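Local coordinates for putative ADP-Ribosyltransferase Scabin (Streptomyces scabiei 87.22, PDB 5EWY), which probably acts as a toxin that transfers ADP-ribose from NAD+ to DNA, at residues A[120-125]-A[132-137]; A[79-82]-A[88-91]; A[60-65]-A[113-118]. All coordinates share one frame; numbering follows the deposited sequence.

Interaction 1. Residues A[120-125]-A[132-137]; sequences YDHDLY and GYNYYI. With 5TQ (4-(8-fluoranyl-6-oxidanylidene-1,3,4,5-tetrahydrobenzo[c][1,6]naphthyridin-2-yl)butanoic acid), chain B.
His-122 donates from both ring nitrogens at once, to Tyr-136 across the contact and to Asp-123 beside it, a pattern consistent with a doubly protonated, positively charged imidazole. NE2 meets Tyr-136 OH at 2.8 Å, the hydroxyl lying close to the imidazole plane, while the two ring planes are inclined by 72°. On the other side of the ring ND1 reaches Asp-123 OD1 at 2.8 Å along a nearly straight bond (162°), again in the ring plane. With both nitrogens engaged, the rotation of the imidazole is fixed. With CG anti to the backbone N (chi1 173°), the ring extends far enough for NE2 to meet Tyr-136.

Over one face of this ring, displaced from its centre, lies ND2 of Asn-134, which also donates to His-122 O at 3.2 Å, in the carbonyl plane. That nitrogen lies 3.5 Å from Tyr-125 CD2, and the two side chains cross at about a right angle. Asn-134 OD1 takes up a water at 2.8 Å, and the same water lies beside His-122 O. The turn itself is braced from within: Asp-121 OD1 accepts from Asp-123 N in an Asx turn, above its carboxylate plane. Leu-124, next along, sets CD2 3.7 Å from C01 of the bound inhibitor.

Glu-185, on strand 184-192, gathers hydrogen bonds from Asn-134 and Tyr-136, and Tyr-76 of strand 75-79 meets the rings of His-122 and Tyr-136 edge-to-face. Tyr-125 packs on Val-178 of strand 172-179, the neighbour of strand 133-137, and the turn after strand 115-119 thus lies against two strands of the four-stranded sheet.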
loop_
_atom_site.group_PDB
_atom_site.type_symbol
_atom_site.label_atom_id
_atom_site.label_comp_id
_atom_site.label_asym_id
_atom_site.label_seq_id
_atom_site.Cartn_x
_atom_site.Cartn_y
_atom_site.Cartn_z
ATOM N N TYR A 120 -3.507 5.997 3.281
ATOM C CA TYR A 120 -3.485 7.397 2.908
ATOM C C TYR A 120 -2.770 8.264 3.937
ATOM O O TYR A 120 -2.454 9.423 3.643
ATOM C CB TYR A 120 -4.923 7.914 2.803
ATOM C CG TYR A 120 -5.765 7.400 1.659
ATOM C CD1 TYR A 120 -5.546 7.831 0.364
ATOM C CD2 TYR A 120 -6.868 6.581 1.895
ATOM C CE1 TYR A 120 -6.350 7.417 -0.682
ATOM C CE2 TYR A 120 -7.672 6.149 0.842
ATOM C CZ TYR A 120 -7.414 6.599 -0.435
ATOM O OH TYR A 120 -8.200 6.201 -1.495
ATOM N N ASP A 121 -2.510 7.744 5.136
ATOM C CA ASP A 121 -2.026 8.528 6.277
ATOM C C ASP A 121 -0.513 8.388 6.422
ATOM O O ASP A 121 -0.008 7.328 6.849
ATOM C CB ASP A 121 -2.740 8.021 7.530
ATOM C CG ASP A 121 -2.377 8.779 8.777
ATOM O OD1 ASP A 121 -1.585 9.733 8.722
ATOM O OD2 ASP A 121 -2.916 8.384 9.854
ATOM N N HIS A 122 0.204 9.467 6.104
ATOM C CA HIS A 122 1.647 9.516 6.271
ATOM C C HIS A 122 2.095 9.068 7.655
ATOM O O HIS A 122 3.187 8.488 7.793
ATOM C CB HIS A 122 2.125 10.937 5.990
ATOM C CG HIS A 122 3.575 11.139 6.296
ATOM N ND1 HIS A 122 4.032 11.480 7.550
ATOM C CD2 HIS A 122 4.681 10.965 5.530
ATOM C CE1 HIS A 122 5.349 11.529 7.541
ATOM N NE2 HIS A 122 5.773 11.222 6.329
ATOM N N ASP A 123 1.313 9.386 8.674
ATOM C CA ASP A 123 1.696 9.190 10.075
ATOM C C ASP A 123 1.269 7.850 10.674
ATOM O O ASP A 123 1.481 7.638 11.870
ATOM C CB ASP A 123 1.129 10.318 10.938
ATOM C CG ASP A 123 1.680 11.654 10.568
ATOM O OD1 ASP A 123 2.825 11.743 10.097
ATOM O OD2 ASP A 123 0.925 12.616 10.735
ATOM N N LEU A 124 0.664 6.958 9.895
ATOM C CA LEU A 124 0.182 5.727 10.498
ATOM C C LEU A 124 1.339 4.904 11.036
ATOM O O LEU A 124 1.149 4.079 11.942
ATOM C CB LEU A 124 -0.645 4.929 9.482
ATOM C CG LEU A 124 -1.443 3.763 10.127
ATOM C CD1 LEU A 124 -2.563 4.323 10.938
ATOM C CD2 LEU A 124 -1.995 2.903 9.039
ATOM N N TYR A 125 2.536 5.101 10.515
ATOM C CA TYR A 125 3.711 4.391 11.013
ATOM C C TYR A 125 3.877 4.555 12.516
ATOM O O TYR A 125 4.439 3.669 13.175
ATOM C CB TYR A 125 4.986 4.869 10.280
ATOM C CG TYR A 125 5.489 6.227 10.710
ATOM C CD1 TYR A 125 6.395 6.373 11.745
ATOM C CD2 TYR A 125 5.077 7.375 10.045
ATOM C CE1 TYR A 125 6.831 7.618 12.133
ATOM C CE2 TYR A 125 5.513 8.621 10.429
ATOM C CZ TYR A 125 6.410 8.739 11.455
ATOM O OH TYR A 125 6.857 9.950 11.918
ATOM N N GLY A 132 10.167 -0.686 11.369
ATOM C CA GLY A 132 11.311 0.129 11.208
ATOM C C GLY A 132 11.344 1.103 10.074
ATOM O O GLY A 132 12.212 1.899 10.091
ATOM N N TYR A 133 10.417 1.004 9.124
ATOM C CA TYR A 133 10.429 1.890 8.010
ATOM C C TYR A 133 9.055 2.385 7.597
ATOM O O TYR A 133 8.106 1.712 7.721
ATOM C CB TYR A 133 11.003 1.110 6.821
ATOM C CG TYR A 133 12.404 0.570 7.027
ATOM C CD1 TYR A 133 13.485 1.334 6.790
ATOM C CD2 TYR A 133 12.607 -0.700 7.472
ATOM C CE1 TYR A 133 14.749 0.855 7.003
ATOM C CE2 TYR A 133 13.860 -1.162 7.690
ATOM C CZ TYR A 133 14.916 -0.383 7.438
ATOM O OH TYR A 133 16.172 -0.839 7.635
ATOM N N ASN A 134 9.039 3.601 7.083
ATOM C CA ASN A 134 7.851 4.183 6.464
ATOM C C ASN A 134 8.152 4.316 4.968
ATOM O O ASN A 134 8.946 5.166 4.564
ATOM C CB ASN A 134 7.541 5.538 7.109
ATOM C CG ASN A 134 6.142 6.021 6.816
ATOM O OD1 ASN A 134 5.189 5.223 6.700
ATOM N ND2 ASN A 134 5.990 7.350 6.685
ATOM N N TYR A 135 7.525 3.483 4.148
ATOM C CA TYR A 135 7.672 3.524 2.693
ATOM C C TYR A 135 6.666 4.472 2.061
ATOM O O TYR A 135 5.530 4.610 2.528
ATOM C CB TYR A 135 7.497 2.128 2.103
ATOM C CG TYR A 135 8.666 1.208 2.395
ATOM C CD1 TYR A 135 8.699 0.418 3.532
ATOM C CD2 TYR A 135 9.720 1.111 1.516
ATOM C CE1 TYR A 135 9.774 -0.421 3.795
ATOM C CE2 TYR A 135 10.791 0.304 1.754
ATOM C CZ TYR A 135 10.819 -0.482 2.895
ATOM O OH TYR A 135 11.920 -1.272 3.084
ATOM N N TYR A 136 7.136 5.155 1.012
ATOM C CA TYR A 136 6.392 6.143 0.244
ATOM C C TYR A 136 6.116 5.534 -1.123
ATOM O O TYR A 136 7.032 5.022 -1.770
ATOM C CB TYR A 136 7.241 7.417 0.080
ATOM C CG TYR A 136 7.467 8.214 1.339
ATOM C CD1 TYR A 136 8.003 7.624 2.489
ATOM C CD2 TYR A 136 7.116 9.530 1.416
ATOM C CE1 TYR A 136 8.205 8.351 3.621
ATOM C CE2 TYR A 136 7.284 10.256 2.578
ATOM C CZ TYR A 136 7.818 9.645 3.695
ATOM O OH TYR A 136 8.004 10.399 4.811
ATOM N N ILE A 137 4.840 5.518 -1.521
ATOM C CA ILE A 137 4.354 4.743 -2.661
ATOM C C ILE A 137 3.601 5.672 -3.605
ATOM O O ILE A 137 2.789 6.496 -3.154
ATOM C CB ILE A 137 3.437 3.609 -2.169
ATOM C CG1 ILE A 137 4.292 2.617 -1.387
ATOM C CG2 ILE A 137 2.695 2.909 -3.314
ATOM C CD1 ILE A 137 3.493 1.696 -0.491
HETATM N N12 5TQ B . 0.688 -5.333 8.606
HETATM C C13 5TQ B . 1.977 -4.998 8.555
HETATM C C15 5TQ B . 0.280 -6.681 9.116
HETATM C C17 5TQ B . 1.021 -8.509 7.511
HETATM C C01 5TQ B . -1.472 0.094 6.696
HETATM C C02 5TQ B . -2.830 -0.180 6.788
HETATM C C03 5TQ B . -3.281 -1.419 7.230
HETATM C C04 5TQ B . -2.361 -2.404 7.563
HETATM C C05 5TQ B . -0.977 -2.146 7.500
HETATM C C06 5TQ B . -0.545 -0.888 7.046
HETATM C C07 5TQ B . 0.883 -0.599 6.988
HETATM C C08 5TQ B . 0.002 -3.148 7.847
HETATM C C09 5TQ B . 1.375 -2.783 7.744
HETATM N N10 5TQ B . 1.768 -1.561 7.310
HETATM C C11 5TQ B . -0.285 -4.441 8.309
HETATM C C14 5TQ B . 2.368 -3.783 8.094
HETATM C C16 5TQ B . 1.241 -7.831 8.848
HETATM C C18 5TQ B . 1.770 -7.798 6.403
HETATM O O19 5TQ B . 1.294 0.525 6.597
HETATM F F20 5TQ B . -3.709 0.768 6.461
HETATM O O21 5TQ B . 2.423 -8.478 5.569
HETATM O O22 5TQ B . 1.734 -6.556 6.335
HETATM O O HOH W 1 2.554 5.417 7.500
#

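Interaction 2. Residues A[79-82]-A[88-91]; sequences DSRG and EQGF
Asp-79 and Phe-91 form the buried half of this contact, whereas Arg-81 and Gln-89 join hands on its more exposed outer side. In the buried part, Asp-79 OD2 comes to 3.4 Å from Phe-91 CE1. The carboxylate and ring planes are nearly parallel, 16° apart, and the two side chains run past each other in opposite directions. Phe-91 in turn meets Tyr-135 of strand 133-137 edge-to-face. The carboxylate is steered by its own turn: OD1 accepts from Arg-81 N at 2.9 Å, closing an Asx turn.

The outer side is held by one direct bond and a water. Arg-81 NH2 points at Gln-89 OE1 from 3.2 Å; the oxygen lies in the guanidinium plane, yet the donor stands above the carbonyl plane and off its lone pairs. A bend at chi3 (78°) brings the guanidinium edge up to OE1 of Gln-89, which stretches out to meet it. Arg-81 NH1 donates a hydrogen bond to a water at 2.8 Å, and that water donates to Gln-89 OE1 and to Gly-90 O at 2.7 Å. Gly-90 leaves the helix with positive phi.

Asp-79 OD2 also forms a salt bridge with Arg-77 NE, and Arg-77 NH1 is hydrogen-bonded to the inhibitor. The aspartate is therefore a second-shell residue, its negative charge probably orienting a pocket arginine, while the acceptors that Arg-81 meets across this contact, an amide oxygen and a water, are neutral.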
loop_
_atom_site.group_PDB
_atom_site.type_symbol
_atom_site.label_atom_id
_atom_site.label_comp_id
_atom_site.label_asym_id
_atom_site.label_seq_id
_atom_site.Cartn_x
_atom_site.Cartn_y
_atom_site.Cartn_z
ATOM N N ASP A 79 6.630 -0.980 7.239
ATOM C CA ASP A 79 7.067 -2.359 7.061
ATOM C C ASP A 79 8.401 -2.528 7.770
ATOM O O ASP A 79 9.277 -1.665 7.683
ATOM C CB ASP A 79 7.168 -2.673 5.558
ATOM C CG ASP A 79 7.053 -4.142 5.240
ATOM O OD1 ASP A 79 7.626 -4.974 5.991
ATOM O OD2 ASP A 79 6.389 -4.479 4.226
ATOM N N SER A 80 8.555 -3.652 8.466
ATOM C CA SER A 80 9.841 -3.969 9.080
ATOM C C SER A 80 10.862 -4.455 8.058
ATOM O O SER A 80 12.062 -4.469 8.355
ATOM C CB SER A 80 9.660 -5.042 10.153
ATOM O OG SER A 80 9.001 -6.167 9.610
ATOM N N ARG A 81 10.413 -4.857 6.875
ATOM C CA ARG A 81 11.330 -5.352 5.865
ATOM C C ARG A 81 12.116 -4.210 5.262
ATOM O O ARG A 81 11.581 -3.127 5.060
ATOM C CB ARG A 81 10.555 -6.095 4.797
ATOM C CG ARG A 81 9.998 -7.401 5.387
ATOM C CD ARG A 81 9.105 -8.066 4.399
ATOM N NE ARG A 81 9.905 -8.754 3.399
ATOM C CZ ARG A 81 9.620 -8.795 2.105
ATOM N NH1 ARG A 81 8.541 -8.177 1.630
ATOM N NH2 ARG A 81 10.422 -9.454 1.279
ATOM N N GLY A 82 13.379 -4.462 4.974
ATOM C CA GLY A 82 14.302 -3.403 4.647
ATOM C C GLY A 82 14.303 -3.049 3.178
ATOM O O GLY A 82 13.887 -3.828 2.311
ATOM N N GLU A 88 14.257 -4.147 -4.501
ATOM C CA GLU A 88 14.495 -5.166 -5.506
ATOM C C GLU A 88 13.208 -5.878 -5.925
ATOM O O GLU A 88 12.998 -6.125 -7.119
ATOM C CB GLU A 88 15.525 -6.155 -4.968
ATOM C CG GLU A 88 15.981 -7.182 -5.978
ATOM C CD GLU A 88 17.444 -7.537 -5.815
ATOM O OE1 GLU A 88 18.286 -6.614 -5.885
ATOM O OE2 GLU A 88 17.749 -8.732 -5.607
ATOM N N GLN A 89 12.345 -6.229 -4.970
ATOM C CA GLN A 89 11.195 -7.092 -5.234
ATOM C C GLN A 89 9.880 -6.352 -5.356
ATOM O O GLN A 89 8.899 -6.955 -5.804
ATOM C CB GLN A 89 10.949 -8.038 -4.056
ATOM C CG GLN A 89 11.990 -9.005 -3.757
ATOM C CD GLN A 89 11.611 -9.857 -2.560
ATOM O OE1 GLN A 89 10.563 -9.674 -1.920
ATOM N NE2 GLN A 89 12.457 -10.782 -2.252
ATOM N N GLY A 90 9.819 -5.108 -4.918
ATOM C CA GLY A 90 8.526 -4.485 -4.667
ATOM C C GLY A 90 7.925 -5.069 -3.397
ATOM O O GLY A 90 8.614 -5.702 -2.598
ATOM N N PHE A 91 6.629 -4.832 -3.217
ATOM C CA PHE A 91 5.861 -5.453 -2.136
ATOM C C PHE A 91 5.079 -6.625 -2.705
ATOM O O PHE A 91 4.113 -6.441 -3.449
ATOM C CB PHE A 91 4.910 -4.455 -1.493
ATOM C CG PHE A 91 5.599 -3.410 -0.673
ATOM C CD1 PHE A 91 6.173 -3.733 0.540
ATOM C CD2 PHE A 91 5.637 -2.094 -1.114
ATOM C CE1 PHE A 91 6.802 -2.773 1.296
ATOM C CE2 PHE A 91 6.273 -1.136 -0.361
ATOM C CZ PHE A 91 6.853 -1.467 0.830
HETATM O O HOH W 2 8.144 -7.990 -1.180
#

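Interaction 3. Residues A[60-65]-A[113-118]; sequences ERITPD and SPYVST. With 5TQ (4-(8-fluoranyl-6-oxidanylidene-1,3,4,5-tetrahydrobenzo[c][1,6]naphthyridin-2-yl)butanoic acid), chain B.
Ile-62 and Tyr-115 meet across backbones that stay well apart: the closest alpha carbons, those of Ile-62 and Pro-114, are 9.2 Å from each other, and no hydrogen bond crosses the gap. Residues 60-65 leave a short 3-10 turn for an irregular loop with a cis peptide bond before Pro-64. Residues 113-118 enter a strand at Tyr-115 through an ST turn, in which Ser-113 OG accepts from Tyr-115 N at 2.9 Å.

A single long side chain does the bridging. Tyr-115 pushes its hydroxyl into the fork of Ile-62, with OH 3.4 Å from Ile-62 CG2 and equally near CG1. Because CG1 lies beside the backbone N and CG2 beside the carbonyl carbon (chi1 -63°), both branches flank the oxygen. Ile-62 CG1 also rests at the edge of the ring, 4.3 Å from Tyr-115 CE1, while Pro-114 CG lies over one face. The Ile-62 side chain offers the hydroxyl carbon atoms and no polar partner; that partner is Tyr-101 O. Farther along the strand, Ser-117 CB touches C04 of the inhibitor at 3.4 Å, and Ser-117 OG is hydrogen-bonded to Tyr-106 OH and Glu-160 OE2. Ser-117, Thr-118 and Thr-119 probably correspond to the Ser-Thr-Ser motif of the R-S-E class of ADP-ribosyltransferases.

Strand 115-119 is an outer strand of the three-stranded sheet and pairs with strand 160-164. Ile-62 and Tyr-115 both pack on Ile-103 of helix 103-108 and on Pro-164, which places the N-terminal loop in a corner between that helix and the sheet.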
loop_
_atom_site.group_PDB
_atom_site.type_symbol
_atom_site.label_atom_id
_atom_site.label_comp_id
_atom_site.label_asym_id
_atom_site.label_seq_id
_atom_site.Cartn_x
_atom_site.Cartn_y
_atom_site.Cartn_z
ATOM N N GLU A 60 -11.553 -11.219 -9.679
ATOM C CA GLU A 60 -12.942 -11.629 -9.548
ATOM C C GLU A 60 -13.234 -12.266 -8.196
ATOM O O GLU A 60 -14.408 -12.399 -7.833
ATOM C CB GLU A 60 -13.324 -12.569 -10.694
ATOM C CG GLU A 60 -13.391 -11.864 -12.046
ATOM C CD GLU A 60 -13.685 -12.805 -13.204
ATOM O OE1 GLU A 60 -13.961 -13.999 -12.958
ATOM O OE2 GLU A 60 -13.636 -12.348 -14.365
ATOM N N ARG A 61 -12.205 -12.649 -7.446
ATOM C CA ARG A 61 -12.390 -13.254 -6.136
ATOM C C ARG A 61 -12.415 -12.239 -5.005
ATOM O O ARG A 61 -12.660 -12.622 -3.859
ATOM C CB ARG A 61 -11.282 -14.272 -5.871
ATOM C CG ARG A 61 -11.430 -15.536 -6.707
ATOM C CD ARG A 61 -10.243 -16.462 -6.538
ATOM N NE ARG A 61 -10.074 -16.904 -5.156
ATOM C CZ ARG A 61 -8.968 -17.476 -4.688
ATOM N NH1 ARG A 61 -7.925 -17.668 -5.489
ATOM N NH2 ARG A 61 -8.895 -17.842 -3.416
ATOM N N ILE A 62 -12.178 -10.963 -5.294
ATOM C CA ILE A 62 -12.231 -9.949 -4.251
ATOM C C ILE A 62 -13.661 -9.829 -3.752
ATOM O O ILE A 62 -14.607 -9.742 -4.547
ATOM C CB ILE A 62 -11.723 -8.599 -4.778
ATOM C CG1 ILE A 62 -10.258 -8.694 -5.198
ATOM C CG2 ILE A 62 -11.905 -7.522 -3.727
ATOM C CD1 ILE A 62 -9.798 -7.511 -6.026
ATOM N N THR A 63 -13.823 -9.836 -2.434
ATOM C CA THR A 63 -15.116 -9.583 -1.821
ATOM C C THR A 63 -14.939 -8.583 -0.692
ATOM O O THR A 63 -13.876 -8.522 -0.082
ATOM C CB THR A 63 -15.786 -10.881 -1.274
ATOM O OG1 THR A 63 -14.933 -11.531 -0.318
ATOM C CG2 THR A 63 -16.080 -11.842 -2.400
ATOM N N PRO A 64 -15.953 -7.747 -0.440
ATOM C CA PRO A 64 -17.103 -7.514 -1.308
ATOM C C PRO A 64 -16.661 -6.777 -2.567
ATOM O O PRO A 64 -15.460 -6.565 -2.745
ATOM C CB PRO A 64 -18.019 -6.637 -0.450
ATOM C CG PRO A 64 -17.122 -5.951 0.481
ATOM C CD PRO A 64 -15.977 -6.883 0.754
ATOM N N ASP A 65 -17.605 -6.395 -3.423
ATOM C CA ASP A 65 -17.253 -5.722 -4.663
ATOM C C ASP A 65 -16.339 -4.530 -4.365
ATOM O O ASP A 65 -16.715 -3.655 -3.570
ATOM C CB ASP A 65 -18.513 -5.250 -5.379
ATOM C CG ASP A 65 -19.313 -6.401 -5.972
ATOM O OD1 ASP A 65 -18.710 -7.447 -6.295
ATOM O OD2 ASP A 65 -20.545 -6.255 -6.118
ATOM N N SER A 113 -2.937 -13.134 2.737
ATOM C CA SER A 113 -3.898 -12.596 1.786
ATOM C C SER A 113 -3.216 -12.262 0.467
ATOM O O SER A 113 -1.979 -12.262 0.382
ATOM C CB SER A 113 -4.538 -11.350 2.382
ATOM O OG SER A 113 -3.785 -10.193 2.046
ATOM N N PRO A 114 -3.999 -11.992 -0.582
ATOM C CA PRO A 114 -3.436 -11.511 -1.850
ATOM C C PRO A 114 -3.127 -10.029 -1.847
ATOM O O PRO A 114 -2.730 -9.497 -2.894
ATOM C CB PRO A 114 -4.574 -11.803 -2.838
ATOM C CG PRO A 114 -5.790 -11.612 -2.019
ATOM C CD PRO A 114 -5.455 -12.201 -0.682
ATOM N N TYR A 115 -3.348 -9.349 -0.734
ATOM C CA TYR A 115 -3.282 -7.895 -0.667
ATOM C C TYR A 115 -2.002 -7.425 0.009
ATOM O O TYR A 115 -1.486 -8.064 0.932
ATOM C CB TYR A 115 -4.469 -7.349 0.144
ATOM C CG TYR A 115 -5.799 -7.788 -0.384
ATOM C CD1 TYR A 115 -6.274 -7.297 -1.596
ATOM C CD2 TYR A 115 -6.589 -8.696 0.310
ATOM C CE1 TYR A 115 -7.490 -7.715 -2.107
ATOM C CE2 TYR A 115 -7.805 -9.095 -0.180
ATOM C CZ TYR A 115 -8.251 -8.607 -1.391
ATOM O OH TYR A 115 -9.458 -9.016 -1.884
ATOM N N VAL A 116 -1.498 -6.279 -0.443
ATOM C CA VAL A 116 -0.517 -5.514 0.313
ATOM C C VAL A 116 -1.212 -4.264 0.829
ATOM O O VAL A 116 -1.738 -3.474 0.035
ATOM C CB VAL A 116 0.718 -5.159 -0.524
ATOM C CG1 VAL A 116 1.631 -4.215 0.242
ATOM C CG2 VAL A 116 1.483 -6.428 -0.902
ATOM N N SER A 117 -1.178 -4.070 2.141
ATOM C CA SER A 117 -1.841 -2.937 2.768
ATOM C C SER A 117 -0.972 -1.700 2.690
ATOM O O SER A 117 0.232 -1.743 2.933
ATOM C CB SER A 117 -2.101 -3.211 4.237
ATOM O OG SER A 117 -3.038 -4.273 4.374
ATOM N N THR A 118 -1.617 -0.580 2.383
ATOM C CA THR A 118 -1.015 0.748 2.406
ATOM C C THR A 118 -2.035 1.667 3.049
ATOM O O THR A 118 -3.179 1.285 3.300
ATOM C CB THR A 118 -0.667 1.258 0.996
ATOM O OG1 THR A 118 -1.866 1.578 0.279
ATOM C CG2 THR A 118 0.168 0.205 0.211
HETATM N N12 5TQ B . 0.688 -5.333 8.606
HETATM C C13 5TQ B . 1.977 -4.998 8.555
HETATM C C15 5TQ B . 0.280 -6.681 9.116
HETATM C C17 5TQ B . 1.021 -8.509 7.511
HETATM C C01 5TQ B . -1.472 0.094 6.696
HETATM C C02 5TQ B . -2.830 -0.180 6.788
HETATM C C03 5TQ B . -3.281 -1.419 7.230
HETATM C C04 5TQ B . -2.361 -2.404 7.563
HETATM C C05 5TQ B . -0.977 -2.146 7.500
HETATM C C06 5TQ B . -0.545 -0.888 7.046
HETATM C C07 5TQ B . 0.883 -0.599 6.988
HETATM C C08 5TQ B . 0.002 -3.148 7.847
HETATM C C09 5TQ B . 1.375 -2.783 7.744
HETATM N N10 5TQ B . 1.768 -1.561 7.310
HETATM C C11 5TQ B . -0.285 -4.441 8.309
HETATM C C14 5TQ B . 2.368 -3.783 8.094
HETATM C C16 5TQ B . 1.241 -7.831 8.848
HETATM C C18 5TQ B . 1.770 -7.798 6.403
HETATM O O19 5TQ B . 1.294 0.525 6.597
HETATM F F20 5TQ B . -3.709 0.768 6.461
HETATM O O21 5TQ B . 2.423 -8.478 5.569
HETATM O O22 5TQ B . 1.734 -6.556 6.335
#

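In the fold
Nesting and succession along one chain are both illustrated here. From the N terminus, residues 60-65 open the longest loop, which interaction 3 closes only at 113-118. Inside it lies interaction 2, a short closure across helix 83-89 that joins the end of strand 75-79 to the segment leaving the helix; Phe-91 O packs on Val-116 where the two meet. Interaction 1 follows in series, closing the connection between strands 115-119 and 133-137. Tyr-135 OH lies 2.7 Å from Arg-81 O, linking interactions 1 and 2, while Ile-137 packs on Thr-118. Both interactions 1 and 3 touch the inhibitor, the first through Leu-124 of the turn, the other through strand 115-119.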